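Local coordinates for protein alpha-fucosidase (Bifidobacterium bifidum, PDB 2EAB) that probably hydrolyses alpha-1,2-linked L-fucose from glycans, the chain being the catalytic portion of a longer calcium-binding protein, at residues G61-W64 with R69-V72; R158-N161 with K166-V169; F541-M546 with R630-A635; L547-S552 with S611-A616; K793-Y798 with A879-F884. All blocks are in the same frame, centred on the assembly; numbering follows the deposited sequence.

Contact 1 (G61-W64 with R69-V72); sequences GTVW and RERV
The side chain of Arg-71 lies flat over one face of the Trp-64 indole, the two running side by side and pointing the same way. Its CD makes a CH-pi contact, 3.6 Å from the centroid of the five-membered ring. With CG anti to the backbone N (chi1 -176°) and the chain extended from there to NE, the guanidinium reaches the six-membered part of the indole. There its plane is only 9° from that of the ring, and NH1 of Arg-71 is 3.4 Å from CZ2 of Trp-64. Salt bridges to Asp-141 and Asp-43 hold the guanidinium, while Trp-64 NE1 is bound to Thr-73. The backbones join where Trp-64 N donates to Arg-71 O at 3.0 Å, nearly along the C=O axis. Glu-70 bends back at chi2, and its OE1 accepts Arg-71 N at 2.9 Å from the anti side; OE2 is paired with Arg-180 and Tyr-182. Farther along the ladder, Val-63 and Val-72 form a non-hydrogen-bonded antiparallel pair. Here Val-72 CG1 rests 3.8 Å from Gly-61 CA, close enough that a beta carbon on the glycine would collide with it. The two segments are the turn end of the hairpin 59-63/69-76, which strand 52-55 flanks beside 59-63 and strand 140-145 beside 69-76, with Tyr-182 of strand 176-185 packed on the valine side.

Contact 2 (R158-N161 with K166-V169); sequences RDLN and KADV
Asp-159 and Asp-168 meet carboxylate to carboxylate, OD1 of the first only 2.5 Å from OD2 of the second, so one of the acids is probably protonated. Their planes are turned 59° apart. Asp-159 reaches its neighbour because CG stands between its backbone N and carbonyl carbon (chi1 71°). Asp-168 has further partners: OD2 accepts a hydrogen bond from a water at 2.8 Å, and OD1 is gripped by Lys-166 NZ at 2.7 Å in a salt bridge on its syn side. That same water accepts from Asn-161 ND2, also at 2.8 Å, and thereby ties the side chains of the two strands together. Several of the other polar groups find partners nearby: Lys-166 NZ also pairs with Glu-181 and Asp-11, Asn-161 ND2 donates to Asp-17 while its OD1 accepts from Lys-164 N, and Arg-158 donates from NE to the carbonyl of Gln-24 and from NH2 to that of Thr-50 and to Thr-29 OG1.

Four backbone bonds close the ladder. Asp-159 and Asp-168 exchange a pair, N to O at 2.9 Å each way. Asn-161 N donates to Lys-166 O at 2.8 Å, whereas the return bond from Lys-166 N to Asn-161 O is longer at 3.3 Å. On the other face of the hairpin the contact is apolar, Leu-160 CD1 lying 3.9 Å from Ala-167 CB. Strand 156-161 runs between strand 19-22 and 166-173, which in turn is followed by 176-185; Leu-160 packs on strand 52-55 and on Tyr-378 and Tyr-381 of helix 365-386.

Contact 3 (F541-M546 with R630-A635); sequences FYVNYM and RSWSCA
Val-543 sets its two methyl groups against the start of the facing helix and the residue leading into it, each branch finding a different surface. CG1, anti to the backbone N (chi1 165°), comes up against the main chain, 3.3 Å from Arg-630 O and 4.1 Å from Arg-630 CB, the two side chains passing at a slant. CG2 turns to the first turn of helix 632-639, where it sits 4.1 Å from Ala-635 CB. It also lies 4.2 Å from Trp-632 CD1, with the valine and the tryptophan side chains at about a right angle. Replacing Val-543 by an alanine would remove both methyls and would probably open a gap between Arg-630, Trp-632 and Ala-635. A polar link runs beside this apolar patch: a water donates to Asn-544 OD1 and accepts from Arg-630 NE, each bond being 2.8 Å, and it lies at the guanidinium edge, in its plane. Arg-630 bends at chi3, and its NH1 is bound to the carbonyls of Asn-614 and Asp-625.

Each helix has a distinctive end. Helix 525-546 widens into a pi-type turn at 542-546, while Ser-631 is the N-cap of helix 632-639, its OG accepting a weak bond from Cys-634 N at 3.4 Å. With the Cys-634 to Cys-610 disulfide tethering its first turn, this is a capped helix start packed against a helix end, in a helical catalytic domain consistent with the (alpha/alpha)6 barrel of family 95.

Contact 4 (L547-S552 with S611-A616); sequences LHKAGS and SADNWA
Lys-549 and Asp-613 lie side by side and point the same way, yet their charges stop short of a salt bridge: NZ and OD1 are 4.2 Å apart. The carboxylate oxygen rests instead against the aliphatic part of the lysine, Asp-613 OD1 being 3.4 Å from Lys-549 CD. A water helps to span the ends, accepting from Lys-549 NZ at 2.8 Å and giving Asp-613 OD1 a weak bond. Lower on the chain, which is extended until it bends at chi4 (57°), CG of Lys-549 packs on Ala-612 CB at 3.9 Å. With a serine in place of Lys-549, Asp-613 would probably lose the nearby positive charge and Ala-612 most of its aliphatic cover.

The other half of the contact is made by Trp-615. Its CD1 is 3.8 Å from Leu-547 O, and its NE1 lies 4.1 Å from Leu-547 CB. NE1 donates to the carbonyl of Val-543, which would restrain the rotation of the indole, and Phe-623 meets the ring edge-to-face. The 3-10 turn 612-615, which carries Ala-612, Asp-613 and Trp-615, is preceded by an ST turn, Asp-613 N donating to Ser-611 OG at 3.0 Å. Strand 548-549, directly after helix 525-546, is an outer strand of a small antiparallel sheet and pairs with 558-565; Trp-615 packs between strand 558-565 and helix 632-639, touching Leu-558, Cys-634 and Leu-638.

Contact 5 (K793-Y798 with A879-F884); sequences KKYVNY and ASLLVF
The segments meet through apolar contacts alone, Leu-881 lying between Tyr-795 and Tyr-798. CD1 of Leu-881 is 3.9 Å from CB of Tyr-795, the two side chains sliding past each other in opposite directions. The other branch goes to the second tyrosine, Leu-881 CD2 being 3.9 Å from Tyr-798 CD1 with the side chains at about a right angle. Tyr-798 turns inward through a chi1 of 66°, and its CB also comes within 4.1 Å of Leu-881 CD1. Farther up the strand Val-883 CG2 approaches Tyr-795 CE1 at 3.7 Å, again crossing at roughly a right angle, so that Tyr-795 spans two alternate residues of strand 880-884.

Polar interactions hold the tyrosines from outside the pair of segments. Tyr-795 OH is hydrogen-bonded to Asp-789, and Tyr-798 OH to Asp-695, which anchors both rings at their far ends. Within 793-798, Lys-793 NZ donates to Lys-794 O at 2.8 Å, from a position tilted out of the carbonyl plane. The same ammonium nitrogen stands 4.1 Å above the plane of the Tyr-795 ring, toward its rim. The Tyr-795 carbonyl oxygen in turn lies at the edge of the Tyr-798 ring, in its plane. The two-stranded hairpin 786-788/794-796 thus packs across a mixed sheet, in which 880-884 lies between 847-851 and 871-874, and Val-873 and Phe-787 join Leu-881 in the apolar layer.

In the fold
Contacts 1 and 2 come first along the chain, two hairpins in different antiparallel sheets of the N-terminal beta domain; their centres are 11 Å apart and they touch, Val-63 CG2 lying 3.8 Å from Ala-167 CB. Contacts 3 and 4 form a second pair, also 11 Å between centres, in the family 95 catalytic domain: contact 4 is nested in the loop that contact 3 closes, and strand 548-549 directly follows helix 525-546. Contact 5, last in order, belongs to the C-terminal beta domain, its centre about 31 Å from that of contact 3. The centres of contacts 1 and 4 are about 59 Å apart, on opposite sides of the chain's centre, and the five contacts thus sample three parts of the chain.

Contact 1 (G61-W64 with R69-V72)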
# COMPACT_ATOMS: atom_id res chain seq x y z
N GLY A 61 -4.26 17.42 -2.73
CA GLY A 61 -3.47 18.62 -2.56
C GLY A 61 -2.37 18.40 -1.54
O GLY A 61 -2.48 17.54 -0.67
N THR A 62 -1.31 19.19 -1.66
CA THR A 62 -0.27 19.27 -0.65
C THR A 62 -0.04 20.75 -0.35
O THR A 62 0.37 21.52 -1.23
CB THR A 62 1.04 18.55 -1.06
OG1 THR A 62 1.16 18.51 -2.49
CG2 THR A 62 1.07 17.12 -0.51
N VAL A 63 -0.35 21.14 0.88
CA VAL A 63 -0.45 22.54 1.29
C VAL A 63 0.89 23.06 1.80
O VAL A 63 1.51 22.44 2.68
CB VAL A 63 -1.52 22.72 2.39
CG1 VAL A 63 -1.64 24.18 2.81
CG2 VAL A 63 -2.85 22.19 1.91
N TRP A 64 1.32 24.20 1.27
CA TRP A 64 2.56 24.83 1.71
C TRP A 64 2.34 25.79 2.88
O TRP A 64 3.16 25.87 3.79
CB TRP A 64 3.23 25.55 0.54
CG TRP A 64 3.71 24.64 -0.58
CD1 TRP A 64 2.94 23.89 -1.43
CD2 TRP A 64 5.07 24.42 -0.97
NE1 TRP A 64 3.74 23.21 -2.31
CE2 TRP A 64 5.05 23.51 -2.06
CE3 TRP A 64 6.31 24.88 -0.51
CZ2 TRP A 64 6.21 23.07 -2.70
CZ3 TRP A 64 7.47 24.44 -1.15
CH2 TRP A 64 7.41 23.54 -2.23
N ARG A 69 2.34 34.29 -1.25
CA ARG A 69 2.05 33.47 -2.43
C ARG A 69 1.80 32.03 -1.98
O ARG A 69 2.69 31.18 -2.01
CB ARG A 69 3.15 33.56 -3.49
CG ARG A 69 2.78 32.89 -4.81
CD ARG A 69 3.63 33.39 -5.96
NE ARG A 69 3.57 32.51 -7.13
CZ ARG A 69 2.65 32.57 -8.09
NH1 ARG A 69 1.68 33.47 -8.04
NH2 ARG A 69 2.71 31.72 -9.11
N GLU A 70 0.57 31.81 -1.54
CA GLU A 70 0.14 30.50 -1.09
C GLU A 70 0.14 29.51 -2.25
O GLU A 70 -0.15 29.88 -3.40
CB GLU A 70 -1.23 30.59 -0.41
CG GLU A 70 -1.88 29.25 -0.06
CD GLU A 70 -1.17 28.46 1.04
OE1 GLU A 70 0.03 28.16 0.89
OE2 GLU A 70 -1.83 28.12 2.05
N ARG A 71 0.45 28.26 -1.93
CA ARG A 71 0.60 27.21 -2.92
C ARG A 71 -0.01 25.92 -2.39
O ARG A 71 0.25 25.51 -1.26
CB ARG A 71 2.08 27.00 -3.23
CG ARG A 71 2.37 25.98 -4.31
CD ARG A 71 3.86 25.85 -4.53
NE ARG A 71 4.17 24.79 -5.49
CZ ARG A 71 5.39 24.45 -5.88
NH1 ARG A 71 6.46 25.08 -5.41
NH2 ARG A 71 5.55 23.47 -6.76
N VAL A 72 -0.84 25.29 -3.23
CA VAL A 72 -1.32 23.94 -3.00
C VAL A 72 -0.95 23.11 -4.22
O VAL A 72 -1.51 23.30 -5.30
CB VAL A 72 -2.85 23.88 -2.76
CG1 VAL A 72 -3.30 22.45 -2.50
CG2 VAL A 72 -3.24 24.79 -1.60

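Contact 2 (R158-N161 with K166-V169)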
# COMPACT_ATOMS: atom_id res chain seq x y z
N ARG A 158 0.17 26.41 10.84
CA ARG A 158 -0.42 25.54 9.83
C ARG A 158 -0.56 24.15 10.42
O ARG A 158 0.28 23.71 11.21
CB ARG A 158 0.40 25.53 8.53
CG ARG A 158 1.77 24.88 8.64
CD ARG A 158 2.58 25.11 7.38
NE ARG A 158 3.89 24.48 7.45
CZ ARG A 158 4.21 23.32 6.89
NH1 ARG A 158 3.31 22.62 6.19
NH2 ARG A 158 5.44 22.85 7.02
N ASP A 159 -1.65 23.47 10.06
CA ASP A 159 -1.88 22.14 10.58
C ASP A 159 -2.58 21.24 9.59
O ASP A 159 -3.15 21.69 8.58
CB ASP A 159 -2.67 22.20 11.91
CG ASP A 159 -4.11 22.61 11.71
OD1 ASP A 159 -4.87 21.86 11.07
OD2 ASP A 159 -4.50 23.69 12.22
N LEU A 160 -2.52 19.95 9.88
CA LEU A 160 -3.31 18.94 9.20
C LEU A 160 -4.10 18.22 10.27
O LEU A 160 -3.53 17.58 11.15
CB LEU A 160 -2.42 17.97 8.43
CG LEU A 160 -3.13 16.94 7.55
CD1 LEU A 160 -3.91 17.61 6.42
CD2 LEU A 160 -2.13 15.95 6.97
N ASN A 161 -5.41 18.37 10.21
CA ASN A 161 -6.31 17.73 11.14
C ASN A 161 -6.68 16.36 10.59
O ASN A 161 -7.53 16.25 9.70
CB ASN A 161 -7.56 18.59 11.36
CG ASN A 161 -8.44 18.06 12.48
OD1 ASN A 161 -8.47 16.87 12.76
ND2 ASN A 161 -9.18 18.97 13.11
N LYS A 166 -8.78 17.68 7.02
CA LYS A 166 -8.60 19.00 6.43
C LYS A 166 -7.30 19.64 6.89
O LYS A 166 -6.78 19.33 7.96
CB LYS A 166 -9.80 19.91 6.73
CG LYS A 166 -9.95 20.30 8.19
CD LYS A 166 -11.36 20.81 8.48
CE LYS A 166 -11.43 21.56 9.80
NZ LYS A 166 -10.92 22.96 9.66
N ALA A 167 -6.78 20.53 6.04
CA ALA A 167 -5.58 21.30 6.35
C ALA A 167 -5.98 22.75 6.63
O ALA A 167 -6.88 23.29 5.99
CB ALA A 167 -4.60 21.24 5.19
N ASP A 168 -5.31 23.35 7.61
CA ASP A 168 -5.62 24.71 8.04
C ASP A 168 -4.37 25.59 8.02
O ASP A 168 -3.26 25.10 8.23
CB ASP A 168 -6.22 24.70 9.45
CG ASP A 168 -7.33 23.68 9.61
OD1 ASP A 168 -8.42 23.87 9.03
OD2 ASP A 168 -7.14 22.68 10.34
N VAL A 169 -4.57 26.88 7.76
CA VAL A 169 -3.52 27.89 7.90
C VAL A 169 -4.12 29.12 8.55
O VAL A 169 -5.25 29.51 8.23
CB VAL A 169 -2.88 28.30 6.53
CG1 VAL A 169 -1.72 29.28 6.74
CG2 VAL A 169 -2.41 27.08 5.73
O HOH W 1 -8.97 21.66 12.20

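Contact 3 (F541-M546 with R630-A635)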
# COMPACT_ATOMS: atom_id res chain seq x y z
N PHE A 541 -2.50 -21.14 -14.20
CA PHE A 541 -1.33 -20.66 -14.91
C PHE A 541 -0.06 -21.26 -14.33
O PHE A 541 0.76 -21.83 -15.06
CB PHE A 541 -1.28 -19.13 -14.85
CG PHE A 541 -0.10 -18.52 -15.54
CD1 PHE A 541 0.18 -18.81 -16.88
CD2 PHE A 541 0.72 -17.62 -14.87
CE1 PHE A 541 1.28 -18.24 -17.52
CE2 PHE A 541 1.80 -17.04 -15.51
CZ PHE A 541 2.09 -17.35 -16.83
N TYR A 542 0.10 -21.17 -13.01
CA TYR A 542 1.30 -21.70 -12.39
C TYR A 542 1.42 -23.20 -12.50
O TYR A 542 2.47 -23.72 -12.86
CB TYR A 542 1.46 -21.20 -10.94
CG TYR A 542 2.40 -20.03 -10.92
CD1 TYR A 542 1.94 -18.74 -11.22
CD2 TYR A 542 3.76 -20.21 -10.70
CE1 TYR A 542 2.81 -17.66 -11.27
CE2 TYR A 542 4.64 -19.14 -10.74
CZ TYR A 542 4.16 -17.87 -11.02
OH TYR A 542 5.02 -16.80 -11.08
N VAL A 543 0.32 -23.91 -12.23
CA VAL A 543 0.34 -25.37 -12.31
C VAL A 543 0.66 -25.87 -13.72
O VAL A 543 1.48 -26.78 -13.89
CB VAL A 543 -1.00 -25.98 -11.81
CG1 VAL A 543 -1.14 -27.45 -12.23
CG2 VAL A 543 -1.13 -25.83 -10.30
N ASN A 544 0.03 -25.27 -14.72
CA ASN A 544 0.11 -25.78 -16.09
C ASN A 544 1.28 -25.26 -16.91
O ASN A 544 1.73 -25.95 -17.84
CB ASN A 544 -1.20 -25.55 -16.82
CG ASN A 544 -2.30 -26.46 -16.32
OD1 ASN A 544 -2.39 -27.62 -16.73
ND2 ASN A 544 -3.12 -25.96 -15.42
N TYR A 545 1.78 -24.08 -16.58
CA TYR A 545 2.82 -23.45 -17.39
C TYR A 545 4.13 -23.16 -16.68
O TYR A 545 5.20 -23.25 -17.31
CB TYR A 545 2.28 -22.17 -18.04
CG TYR A 545 1.10 -22.42 -18.93
CD1 TYR A 545 1.28 -22.75 -20.27
CD2 TYR A 545 -0.21 -22.34 -18.44
CE1 TYR A 545 0.20 -22.99 -21.10
CE2 TYR A 545 -1.30 -22.58 -19.26
CZ TYR A 545 -1.08 -22.90 -20.59
OH TYR A 545 -2.16 -23.13 -21.42
N MET A 546 4.07 -22.82 -15.40
CA MET A 546 5.26 -22.29 -14.71
C MET A 546 6.05 -23.31 -13.89
O MET A 546 7.28 -23.25 -13.86
CB MET A 546 4.88 -21.10 -13.83
CG MET A 546 4.19 -19.96 -14.59
SD MET A 546 5.21 -19.18 -15.85
CE MET A 546 6.42 -18.33 -14.83
N ARG A 630 -2.35 -33.32 -10.90
CA ARG A 630 -1.71 -32.01 -10.85
C ARG A 630 -2.64 -31.02 -10.15
O ARG A 630 -2.65 -29.83 -10.46
CB ARG A 630 -1.32 -31.52 -12.25
CG ARG A 630 -0.19 -32.32 -12.87
CD ARG A 630 0.19 -31.81 -14.25
NE ARG A 630 -0.83 -32.08 -15.26
CZ ARG A 630 -0.90 -33.18 -16.00
NH1 ARG A 630 0.01 -34.14 -15.87
NH2 ARG A 630 -1.87 -33.32 -16.89
N SER A 631 -3.41 -31.54 -9.20
CA SER A 631 -4.36 -30.72 -8.44
C SER A 631 -3.64 -29.70 -7.57
O SER A 631 -2.43 -29.82 -7.31
CB SER A 631 -5.25 -31.61 -7.58
OG SER A 631 -4.50 -32.25 -6.56
N TRP A 632 -4.39 -28.71 -7.10
CA TRP A 632 -3.80 -27.68 -6.26
C TRP A 632 -3.17 -28.24 -4.99
O TRP A 632 -2.07 -27.83 -4.62
CB TRP A 632 -4.83 -26.60 -5.92
CG TRP A 632 -5.33 -25.84 -7.11
CD1 TRP A 632 -4.81 -25.84 -8.38
CD2 TRP A 632 -6.43 -24.94 -7.13
NE1 TRP A 632 -5.54 -25.00 -9.19
CE2 TRP A 632 -6.54 -24.43 -8.44
CE3 TRP A 632 -7.35 -24.50 -6.16
CZ2 TRP A 632 -7.53 -23.52 -8.82
CZ3 TRP A 632 -8.34 -23.59 -6.53
CH2 TRP A 632 -8.42 -23.11 -7.85
N SER A 633 -3.84 -29.20 -4.35
CA SER A 633 -3.29 -29.84 -3.14
C SER A 633 -1.99 -30.58 -3.44
O SER A 633 -1.03 -30.51 -2.66
CB SER A 633 -4.30 -30.82 -2.53
OG SER A 633 -5.46 -30.14 -2.08
N CYS A 634 -1.95 -31.28 -4.57
CA CYS A 634 -0.76 -32.01 -4.97
C CYS A 634 0.40 -31.04 -5.22
O CYS A 634 1.47 -31.19 -4.64
CB CYS A 634 -1.04 -32.86 -6.20
SG CYS A 634 0.43 -33.71 -6.81
N ALA A 635 0.17 -30.04 -6.07
CA ALA A 635 1.20 -29.06 -6.40
C ALA A 635 1.75 -28.39 -5.14
O ALA A 635 2.96 -28.28 -4.96
CB ALA A 635 0.66 -28.02 -7.38
O HOH W 2 -2.79 -30.04 -15.46

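Contact 4 (L547-S552 with S611-A616)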
# COMPACT_ATOMS: atom_id res chain seq x y z
N LEU A 547 5.36 -24.21 -13.20
CA LEU A 547 6.03 -25.18 -12.33
C LEU A 547 6.72 -26.28 -13.12
O LEU A 547 6.22 -26.72 -14.16
CB LEU A 547 5.04 -25.81 -11.35
CG LEU A 547 4.38 -24.86 -10.35
CD1 LEU A 547 3.41 -25.60 -9.44
CD2 LEU A 547 5.43 -24.13 -9.52
N HIS A 548 7.86 -26.74 -12.61
CA HIS A 548 8.51 -27.93 -13.17
C HIS A 548 9.14 -28.74 -12.05
O HIS A 548 9.32 -28.25 -10.94
CB HIS A 548 9.50 -27.57 -14.30
CG HIS A 548 10.86 -27.14 -13.84
ND1 HIS A 548 11.96 -27.19 -14.68
CD2 HIS A 548 11.32 -26.65 -12.66
CE1 HIS A 548 13.03 -26.76 -14.03
NE2 HIS A 548 12.67 -26.43 -12.80
N LYS A 549 9.45 -30.00 -12.34
CA LYS A 549 10.25 -30.81 -11.44
C LYS A 549 11.67 -30.28 -11.48
O LYS A 549 12.27 -30.16 -12.56
CB LYS A 549 10.22 -32.28 -11.85
CG LYS A 549 11.19 -33.15 -11.06
CD LYS A 549 11.06 -34.62 -11.41
CE LYS A 549 12.08 -35.47 -10.65
NZ LYS A 549 11.99 -35.32 -9.16
N ALA A 550 12.21 -29.93 -10.31
CA ALA A 550 13.55 -29.39 -10.21
C ALA A 550 14.60 -30.36 -10.72
O ALA A 550 14.44 -31.58 -10.63
CB ALA A 550 13.86 -29.01 -8.78
N GLY A 551 15.68 -29.80 -11.26
CA GLY A 551 16.91 -30.53 -11.49
C GLY A 551 17.65 -30.74 -10.18
O GLY A 551 17.21 -30.31 -9.11
N SER A 552 18.81 -31.39 -10.28
CA SER A 552 19.56 -31.84 -9.11
C SER A 552 19.99 -30.72 -8.15
O SER A 552 20.18 -30.97 -6.96
CB SER A 552 20.77 -32.67 -9.53
OG SER A 552 21.62 -31.93 -10.38
N SER A 611 3.26 -36.75 -7.33
CA SER A 611 4.69 -36.79 -7.57
C SER A 611 5.07 -35.66 -8.50
O SER A 611 4.30 -35.29 -9.38
CB SER A 611 5.06 -38.12 -8.22
OG SER A 611 6.40 -38.11 -8.69
N ALA A 612 6.28 -35.13 -8.33
CA ALA A 612 6.81 -34.12 -9.25
C ALA A 612 6.94 -34.68 -10.66
O ALA A 612 6.95 -33.91 -11.63
CB ALA A 612 8.14 -33.58 -8.75
N ASP A 613 7.01 -36.00 -10.78
CA ASP A 613 7.01 -36.67 -12.08
C ASP A 613 5.72 -36.44 -12.87
O ASP A 613 5.70 -36.60 -14.09
CB ASP A 613 7.25 -38.18 -11.91
CG ASP A 613 8.67 -38.52 -11.51
OD1 ASP A 613 9.58 -37.68 -11.71
OD2 ASP A 613 8.89 -39.64 -11.02
N ASN A 614 4.65 -36.06 -12.17
CA ASN A 614 3.36 -35.78 -12.80
C ASN A 614 3.39 -34.56 -13.72
O ASN A 614 2.45 -34.33 -14.48
CB ASN A 614 2.25 -35.60 -11.75
CG ASN A 614 2.02 -36.84 -10.90
OD1 ASN A 614 2.58 -37.91 -11.17
ND2 ASN A 614 1.19 -36.69 -9.88
N TRP A 615 4.46 -33.78 -13.64
CA TRP A 615 4.61 -32.56 -14.44
C TRP A 615 5.39 -32.76 -15.74
O TRP A 615 5.70 -31.80 -16.44
CB TRP A 615 5.20 -31.42 -13.59
CG TRP A 615 4.12 -30.62 -12.92
CD1 TRP A 615 3.64 -29.40 -13.32
CD2 TRP A 615 3.36 -31.00 -11.76
NE1 TRP A 615 2.64 -28.99 -12.47
CE2 TRP A 615 2.45 -29.95 -11.51
CE3 TRP A 615 3.38 -32.11 -10.91
CZ2 TRP A 615 1.55 -29.99 -10.43
CZ3 TRP A 615 2.48 -32.15 -9.84
CH2 TRP A 615 1.58 -31.09 -9.61
N ALA A 616 5.69 -34.02 -16.08
CA ALA A 616 6.47 -34.34 -17.27
C ALA A 616 5.81 -33.77 -18.52
O ALA A 616 4.60 -33.92 -18.72
CB ALA A 616 6.66 -35.84 -17.40
O HOH W 3 9.66 -36.67 -8.45

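Contact 5 (K793-Y798 with A879-F884)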
# COMPACT_ATOMS: atom_id res chain seq x y z
N LYS A 793 -6.43 -31.11 17.02
CA LYS A 793 -7.44 -30.21 16.48
C LYS A 793 -6.80 -28.89 16.05
O LYS A 793 -5.98 -28.31 16.77
CB LYS A 793 -8.55 -29.97 17.50
CG LYS A 793 -9.67 -29.05 17.04
CD LYS A 793 -10.52 -29.64 15.93
CE LYS A 793 -11.68 -28.72 15.57
NZ LYS A 793 -11.23 -27.39 15.06
N LYS A 794 -7.19 -28.42 14.86
CA LYS A 794 -6.63 -27.20 14.30
C LYS A 794 -7.61 -26.02 14.38
O LYS A 794 -8.82 -26.19 14.20
CB LYS A 794 -6.15 -27.43 12.87
CG LYS A 794 -4.92 -28.35 12.84
CD LYS A 794 -4.34 -28.55 11.46
CE LYS A 794 -3.16 -29.52 11.51
NZ LYS A 794 -1.95 -28.94 12.15
N TYR A 795 -7.06 -24.85 14.68
CA TYR A 795 -7.83 -23.61 14.74
C TYR A 795 -7.13 -22.63 13.81
O TYR A 795 -6.05 -22.13 14.11
CB TYR A 795 -7.94 -23.09 16.17
CG TYR A 795 -8.39 -24.16 17.14
CD1 TYR A 795 -9.73 -24.27 17.53
CD2 TYR A 795 -7.48 -25.09 17.65
CE1 TYR A 795 -10.13 -25.29 18.41
CE2 TYR A 795 -7.87 -26.09 18.51
CZ TYR A 795 -9.19 -26.18 18.89
OH TYR A 795 -9.56 -27.18 19.76
N VAL A 796 -7.77 -22.40 12.67
CA VAL A 796 -7.18 -21.63 11.59
C VAL A 796 -7.51 -20.15 11.77
O VAL A 796 -8.67 -19.80 12.04
CB VAL A 796 -7.68 -22.14 10.22
CG1 VAL A 796 -7.14 -21.30 9.08
CG2 VAL A 796 -7.31 -23.61 10.02
N ASN A 797 -6.51 -19.29 11.58
CA ASN A 797 -6.68 -17.85 11.71
C ASN A 797 -7.21 -17.45 13.08
O ASN A 797 -8.10 -16.61 13.20
CB ASN A 797 -7.56 -17.30 10.57
CG ASN A 797 -6.89 -17.43 9.22
OD1 ASN A 797 -5.71 -17.75 9.14
ND2 ASN A 797 -7.64 -17.19 8.15
N TYR A 798 -6.64 -18.06 14.12
CA TYR A 798 -7.05 -17.72 15.48
C TYR A 798 -6.65 -16.28 15.80
O TYR A 798 -5.66 -15.75 15.27
CB TYR A 798 -6.47 -18.71 16.50
CG TYR A 798 -4.96 -18.68 16.65
CD1 TYR A 798 -4.35 -17.81 17.55
CD2 TYR A 798 -4.15 -19.54 15.91
CE1 TYR A 798 -2.96 -17.78 17.70
CE2 TYR A 798 -2.76 -19.51 16.06
CZ TYR A 798 -2.18 -18.62 16.95
OH TYR A 798 -0.81 -18.57 17.11
N ALA A 879 0.84 -23.36 25.18
CA ALA A 879 0.05 -22.20 24.77
C ALA A 879 -1.41 -22.61 24.71
O ALA A 879 -1.72 -23.73 24.30
CB ALA A 879 0.51 -21.67 23.42
N SER A 880 -2.31 -21.71 25.12
CA SER A 880 -3.74 -22.01 25.16
C SER A 880 -4.59 -21.03 24.36
O SER A 880 -4.24 -19.85 24.21
CB SER A 880 -4.24 -22.03 26.61
OG SER A 880 -3.74 -23.16 27.30
N LEU A 881 -5.72 -21.53 23.86
CA LEU A 881 -6.78 -20.70 23.30
C LEU A 881 -8.06 -20.87 24.08
O LEU A 881 -8.34 -21.95 24.63
CB LEU A 881 -7.08 -21.09 21.85
CG LEU A 881 -5.97 -21.25 20.81
CD1 LEU A 881 -6.62 -21.59 19.48
CD2 LEU A 881 -5.14 -20.00 20.67
N LEU A 882 -8.85 -19.80 24.12
CA LEU A 882 -10.25 -19.85 24.49
C LEU A 882 -11.07 -20.03 23.22
O LEU A 882 -10.92 -19.24 22.28
CB LEU A 882 -10.67 -18.56 25.19
CG LEU A 882 -10.18 -18.37 26.62
CD1 LEU A 882 -10.20 -16.91 27.01
CD2 LEU A 882 -11.03 -19.20 27.59
N VAL A 883 -11.90 -21.06 23.19
CA VAL A 883 -12.69 -21.38 22.01
C VAL A 883 -14.17 -21.31 22.36
O VAL A 883 -14.63 -21.99 23.29
CB VAL A 883 -12.34 -22.78 21.46
CG1 VAL A 883 -13.19 -23.12 20.24
CG2 VAL A 883 -10.86 -22.87 21.11
N PHE A 884 -14.92 -20.50 21.62
CA PHE A 884 -16.34 -20.32 21.90
C PHE A 884 -17.14 -19.96 20.66
O PHE A 884 -16.60 -19.38 19.71
CB PHE A 884 -16.58 -19.31 23.04
CG PHE A 884 -15.92 -17.97 22.85
CD1 PHE A 884 -16.65 -16.87 22.41
CD2 PHE A 884 -14.57 -17.79 23.15
CE1 PHE A 884 -16.05 -15.62 22.25
CE2 PHE A 884 -13.96 -16.54 22.99
CZ PHE A 884 -14.70 -15.46 22.55